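Local structure of deoxycytidylate deaminase (Cyanophage S-TIM5, 4P9E) at residues 7-12 / 110-115; 32-37 / 73-78. The protein probably deaminates dCMP to dUMP with the help of a zinc ion in its active site. One frame throughout, in Å; residues are numbered along the deposited sequence.

Interaction 1: 7-12 / 110-115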
loop_
_atom_site.group_PDB
_atom_site.type_symbol
_atom_site.label_atom_id
_atom_site.label_comp_id
_atom_site.label_asym_id
_atom_site.label_seq_id
_atom_site.Cartn_x
_atom_site.Cartn_y
_atom_site.Cartn_z
ATOM N N GLU A 7 27.310 -2.229 13.912
ATOM C CA GLU A 7 27.880 -1.496 12.787
ATOM C C GLU A 7 26.813 -1.020 11.799
ATOM O O GLU A 7 27.061 -0.155 10.959
ATOM C CB GLU A 7 28.888 -2.378 12.068
ATOM C CG GLU A 7 28.344 -3.758 11.768
ATOM C CD GLU A 7 29.050 -4.423 10.607
ATOM O OE1 GLU A 7 29.812 -3.723 9.899
ATOM O OE2 GLU A 7 28.846 -5.647 10.407
ATOM N N ILE A 8 25.624 -1.599 11.898
ATOM C CA ILE A 8 24.528 -1.226 11.026
ATOM C C ILE A 8 23.849 -0.004 11.612
ATOM O O ILE A 8 23.441 0.903 10.899
ATOM C CB ILE A 8 23.546 -2.410 10.870
ATOM C CG1 ILE A 8 24.134 -3.438 9.904
ATOM C CG2 ILE A 8 22.186 -1.960 10.384
ATOM C CD1 ILE A 8 23.194 -4.579 9.588
ATOM N N LYS A 9 23.749 0.002 12.933
ATOM C CA LYS A 9 23.225 1.126 13.681
ATOM C C LYS A 9 23.997 2.374 13.280
ATOM O O LYS A 9 23.420 3.424 12.961
ATOM C CB LYS A 9 23.404 0.831 15.170
ATOM C CG LYS A 9 22.494 1.595 16.096
ATOM C CD LYS A 9 22.432 0.957 17.484
ATOM C CE LYS A 9 21.341 -0.110 17.587
ATOM N NZ LYS A 9 20.923 -0.418 18.999
ATOM N N GLU A 10 25.316 2.230 13.255
ATOM C CA GLU A 10 26.215 3.320 12.931
ATOM C C GLU A 10 26.084 3.769 11.479
ATOM O O GLU A 10 26.163 4.961 11.193
ATOM C CB GLU A 10 27.662 2.920 13.246
ATOM C CG GLU A 10 28.722 3.987 12.957
ATOM C CD GLU A 10 28.642 5.213 13.873
ATOM O OE1 GLU A 10 28.145 5.091 15.022
ATOM O OE2 GLU A 10 29.089 6.304 13.427
ATOM N N ALA A 11 25.879 2.826 10.566
ATOM C CA ALA A 11 25.688 3.172 9.158
ATOM C C ALA A 11 24.442 4.040 8.963
ATOM O O ALA A 11 24.434 4.947 8.134
ATOM C CB ALA A 11 25.618 1.928 8.293
ATOM N N TYR A 12 23.406 3.763 9.746
ATOM C CA TYR A 12 22.205 4.591 9.749
ATOM C C TYR A 12 22.500 6.011 10.204
ATOM O O TYR A 12 22.113 6.970 9.546
ATOM C CB TYR A 12 21.122 3.973 10.630
ATOM C CG TYR A 12 20.533 2.717 10.043
ATOM C CD1 TYR A 12 20.311 2.611 8.682
ATOM C CD2 TYR A 12 20.205 1.630 10.850
ATOM C CE1 TYR A 12 19.767 1.475 8.139
ATOM C CE2 TYR A 12 19.658 0.477 10.315
ATOM C CZ TYR A 12 19.446 0.403 8.957
ATOM O OH TYR A 12 18.910 -0.740 8.403
ATOM N N VAL A 110 6.331 5.985 16.292
ATOM C CA VAL A 110 7.762 5.754 16.192
ATOM C C VAL A 110 8.201 5.029 17.460
ATOM O O VAL A 110 7.925 5.466 18.565
ATOM C CB VAL A 110 8.527 7.058 15.974
ATOM C CG1 VAL A 110 10.013 6.877 16.182
ATOM C CG2 VAL A 110 8.256 7.575 14.572
ATOM N N LYS A 111 8.846 3.887 17.277
ATOM C CA LYS A 111 9.182 2.993 18.367
ATOM C C LYS A 111 10.315 3.580 19.215
ATOM O O LYS A 111 10.242 3.628 20.445
ATOM C CB LYS A 111 9.586 1.647 17.768
ATOM C CG LYS A 111 10.010 0.598 18.764
ATOM C CD LYS A 111 10.204 -0.744 18.073
ATOM C CE LYS A 111 11.188 -0.643 16.904
ATOM N NZ LYS A 111 11.256 -1.902 16.083
ATOM N N LYS A 112 11.360 4.042 18.538
ATOM C CA LYS A 112 12.527 4.559 19.214
ATOM C C LYS A 112 13.230 5.624 18.369
ATOM O O LYS A 112 13.226 5.561 17.147
ATOM C CB LYS A 112 13.476 3.401 19.529
ATOM C CG LYS A 112 14.835 3.808 20.044
ATOM C CD LYS A 112 15.708 2.593 20.168
ATOM C CE LYS A 112 16.927 2.844 21.039
ATOM N NZ LYS A 112 17.770 1.632 21.005
ATOM N N VAL A 113 13.821 6.604 19.038
ATOM C CA VAL A 113 14.674 7.596 18.394
ATOM C C VAL A 113 16.160 7.467 18.821
ATOM O O VAL A 113 16.475 7.472 20.006
ATOM C CB VAL A 113 14.176 9.044 18.682
ATOM C CG1 VAL A 113 15.108 10.075 18.047
ATOM C CG2 VAL A 113 12.739 9.242 18.194
ATOM N N TYR A 114 17.055 7.335 17.844
ATOM C CA TYR A 114 18.499 7.415 18.057
ATOM C C TYR A 114 18.992 8.803 17.634
ATOM O O TYR A 114 18.707 9.250 16.521
ATOM C CB TYR A 114 19.234 6.378 17.203
ATOM C CG TYR A 114 18.911 4.927 17.468
ATOM C CD1 TYR A 114 19.744 4.143 18.242
ATOM C CD2 TYR A 114 17.785 4.324 16.903
ATOM C CE1 TYR A 114 19.453 2.796 18.476
ATOM C CE2 TYR A 114 17.484 2.980 17.133
ATOM C CZ TYR A 114 18.323 2.226 17.916
ATOM O OH TYR A 114 18.035 0.904 18.149
ATOM N N TYR A 115 19.722 9.489 18.508
ATOM C CA TYR A 115 20.353 10.765 18.132
ATOM C C TYR A 115 21.848 10.818 18.424
ATOM O O TYR A 115 22.351 10.118 19.314
ATOM C CB TYR A 115 19.670 11.950 18.796
ATOM C CG TYR A 115 19.878 12.017 20.285
ATOM C CD1 TYR A 115 20.897 12.787 20.827
ATOM C CD2 TYR A 115 19.045 11.324 21.158
ATOM C CE1 TYR A 115 21.090 12.867 22.186
ATOM C CE2 TYR A 115 19.238 11.389 22.522
ATOM C CZ TYR A 115 20.262 12.167 23.035
ATOM O OH TYR A 115 20.465 12.243 24.401
#
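Lys9 and Tyr114 illustrate how a long aliphatic chain can run from a helix to the rim of a strand-borne ring before delivering its charge. The CB of Lys9 already points toward the strand, and CG, anti to the backbone N (chi1 -158°), lies 4.0 Å from CE1 of Tyr114. The next methylene closes in, with Lys9 CD 3.6 Å from Tyr114 CE1. Here the chain bends (chi3 -88°), so that Lys9 CE passes on to the phenol oxygen, 3.5 Å from Tyr114 OH. At the tip, Lys9 NZ reaches the edge of the ring near its plane and makes a weak hydrogen bond of 3.3 Å to Tyr114 OH. The two side chains cross at about a right angle.

That hydroxyl has a second ammonium beside it. Lys112, two residues back on the strand, lays its CE 3.4 Å above one ring face, offset toward the rim, and its NZ gives Tyr114 OH a weak bond of 3.0 Å. Lys9 NZ and Lys112 NZ thus sit 4.3 Å apart, a closeness probably eased by Glu136, which forms a salt bridge with Lys112. Phe92, on strand 90-93, stacks with Tyr114 and also touches Lys9. The contact packs helix 6-20 against the mixed sheet, part of the layered alpha/beta architecture of the cytidine deaminase fold.

Interaction 2: 32-37 / 73-78; sequences AIVVKN and QNALVK
Lys78 NZ is gripped by two backbone carbonyls, His43 O of its own chain and Gly38 O of the second subunit, tying helix 71-80 to its surroundings one turn beyond the residue that meets strand 31-36. That residue is Ala75, whose methyl points at the strand and serves as the helix's whole side of the apolar contact. Val34 CG2 comes to 4.2 Å from Ala75 CB; it is the branch anti to the carbonyl carbon, while CG1 stands anti to the backbone N (chi1 173°). The other neighbour is Ala32, methyl to methyl, with its CB 4.5 Å from Ala75 CB. Small groups on both sides let the backbones approach, and the CA atoms of Ala32 and Ala75 are 6.7 Å apart. In the cytidine deaminase fold this is the helix that carries the catalytic motif, lying over the central sheet; His70, the residue just before the helix, is a zinc ligand, and Glu72, the predicted proton donor, is in its first turn. Ala32 and Val34 face this helix, whereas the CB of Ile33 between them is directed away from it. Asn74, which binds dCMP and dTTP in other structures of this protein, donates through ND2 to Trp45 O.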
loop_
_atom_site.group_PDB
_atom_site.type_symbol
_atom_site.label_atom_id
_atom_site.label_comp_id
_atom_site.label_asym_id
_atom_site.label_seq_id
_atom_site.Cartn_x
_atom_site.Cartn_y
_atom_site.Cartn_z
ATOM N N ALA A 32 17.703 13.317 9.168
ATOM C CA ALA A 32 16.930 12.232 9.778
ATOM C C ALA A 32 16.725 11.086 8.785
ATOM O O ALA A 32 16.749 11.288 7.579
ATOM C CB ALA A 32 15.587 12.741 10.325
ATOM N N ILE A 33 16.542 9.884 9.322
ATOM C CA ILE A 33 16.394 8.647 8.558
ATOM C C ILE A 33 15.343 7.792 9.255
ATOM O O ILE A 33 15.445 7.560 10.452
ATOM C CB ILE A 33 17.723 7.868 8.538
ATOM C CG1 ILE A 33 18.670 8.483 7.527
ATOM C CG2 ILE A 33 17.522 6.444 8.143
ATOM C CD1 ILE A 33 18.203 8.319 6.120
ATOM N N VAL A 34 14.326 7.348 8.518
ATOM C CA VAL A 34 13.371 6.384 9.062
ATOM C C VAL A 34 13.753 4.955 8.677
ATOM O O VAL A 34 14.030 4.658 7.517
ATOM C CB VAL A 34 11.902 6.714 8.685
ATOM C CG1 VAL A 34 10.972 5.591 9.119
ATOM C CG2 VAL A 34 11.471 8.014 9.359
ATOM N N VAL A 35 13.808 4.075 9.668
ATOM C CA VAL A 35 14.140 2.681 9.413
ATOM C C VAL A 35 13.070 1.760 9.973
ATOM O O VAL A 35 12.591 1.951 11.082
ATOM C CB VAL A 35 15.520 2.303 9.989
ATOM C CG1 VAL A 35 15.846 0.854 9.668
ATOM C CG2 VAL A 35 16.593 3.229 9.434
ATOM N N LYS A 36 12.682 0.767 9.187
ATOM C CA LYS A 36 11.715 -0.223 9.634
ATOM C C LYS A 36 11.969 -1.537 8.913
ATOM O O LYS A 36 12.250 -1.558 7.708
ATOM C CB LYS A 36 10.306 0.283 9.364
ATOM C CG LYS A 36 9.203 -0.569 9.901
ATOM C CD LYS A 36 7.894 0.122 9.648
ATOM C CE LYS A 36 6.707 -0.767 9.945
ATOM N NZ LYS A 36 5.440 -0.189 9.386
ATOM N N ASN A 37 11.890 -2.634 9.664
ATOM C CA ASN A 37 12.099 -3.975 9.116
ATOM C C ASN A 37 13.350 -4.120 8.251
ATOM O O ASN A 37 13.315 -4.756 7.204
ATOM C CB ASN A 37 10.886 -4.411 8.302
ATOM C CG ASN A 37 9.587 -4.274 9.073
ATOM O OD1 ASN A 37 9.569 -4.335 10.305
ATOM N ND2 ASN A 37 8.490 -4.077 8.349
ATOM N N GLN A 73 10.313 16.653 10.514
ATOM C CA GLN A 73 9.152 17.055 9.726
ATOM C C GLN A 73 9.198 16.610 8.245
ATOM O O GLN A 73 8.204 16.127 7.703
ATOM C CB GLN A 73 8.935 18.556 9.845
ATOM C CG GLN A 73 8.328 18.928 11.172
ATOM C CD GLN A 73 8.501 20.394 11.540
ATOM O OE1 GLN A 73 9.000 21.197 10.755
ATOM N NE2 GLN A 73 8.100 20.741 12.762
ATOM N N ASN A 74 10.356 16.753 7.610
ATOM C CA ASN A 74 10.534 16.263 6.246
ATOM C C ASN A 74 10.385 14.745 6.085
ATOM O O ASN A 74 9.670 14.266 5.193
ATOM C CB ASN A 74 11.863 16.732 5.675
ATOM C CG ASN A 74 11.739 18.047 4.957
ATOM O OD1 ASN A 74 10.739 18.301 4.284
ATOM N ND2 ASN A 74 12.748 18.896 5.092
ATOM N N ALA A 75 11.055 13.994 6.944
ATOM C CA ALA A 75 10.920 12.552 6.938
ATOM C C ALA A 75 9.452 12.133 7.121
ATOM O O ALA A 75 8.909 11.353 6.336
ATOM C CB ALA A 75 11.815 11.930 8.018
ATOM N N LEU A 76 8.823 12.672 8.159
ATOM C CA LEU A 76 7.411 12.459 8.424
ATOM C C LEU A 76 6.498 12.767 7.236
ATOM O O LEU A 76 5.608 11.991 6.906
ATOM C CB LEU A 76 6.992 13.325 9.604
ATOM C CG LEU A 76 5.535 13.157 10.047
ATOM C CD1 LEU A 76 5.269 11.735 10.493
ATOM C CD2 LEU A 76 5.234 14.121 11.158
ATOM N N VAL A 77 6.696 13.915 6.602
ATOM C CA VAL A 77 5.898 14.244 5.427
ATOM C C VAL A 77 6.131 13.242 4.285
ATOM O O VAL A 77 5.195 12.853 3.595
ATOM C CB VAL A 77 6.102 15.725 4.984
ATOM C CG1 VAL A 77 5.792 15.917 3.507
ATOM C CG2 VAL A 77 5.249 16.654 5.846
ATOM N N LYS A 78 7.368 12.803 4.106
ATOM C CA LYS A 78 7.636 11.762 3.117
ATOM C C LYS A 78 6.918 10.459 3.437
ATOM O O LYS A 78 6.436 9.786 2.524
ATOM C CB LYS A 78 9.137 11.522 2.939
ATOM C CG LYS A 78 9.791 12.558 2.084
ATOM C CD LYS A 78 11.290 12.439 2.076
ATOM C CE LYS A 78 11.913 13.657 1.399
ATOM N NZ LYS A 78 13.392 13.597 1.391
#

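Interactions 1 and 2 show one sheet being covered from two sides: helix 6-20 packs on one face and helix 71-80 on the other. Their centres are 12 Å apart, and the second is nested in the chain loop closed by the first. They meet directly through Tyr12, whose OH lies 3.7 Å from Val35 CG1 on the face of strand 31-36 turned from Ala75. Interaction 2 is close to the catalytic centre: the side chain of Ala32 is about 10 Å from the zinc ion held by His70, Cys98 and Cys101, and about 5 Å from that of Glu72. In interaction 1, Tyr114 stays about 11 Å from Glu72, side chain to side chain.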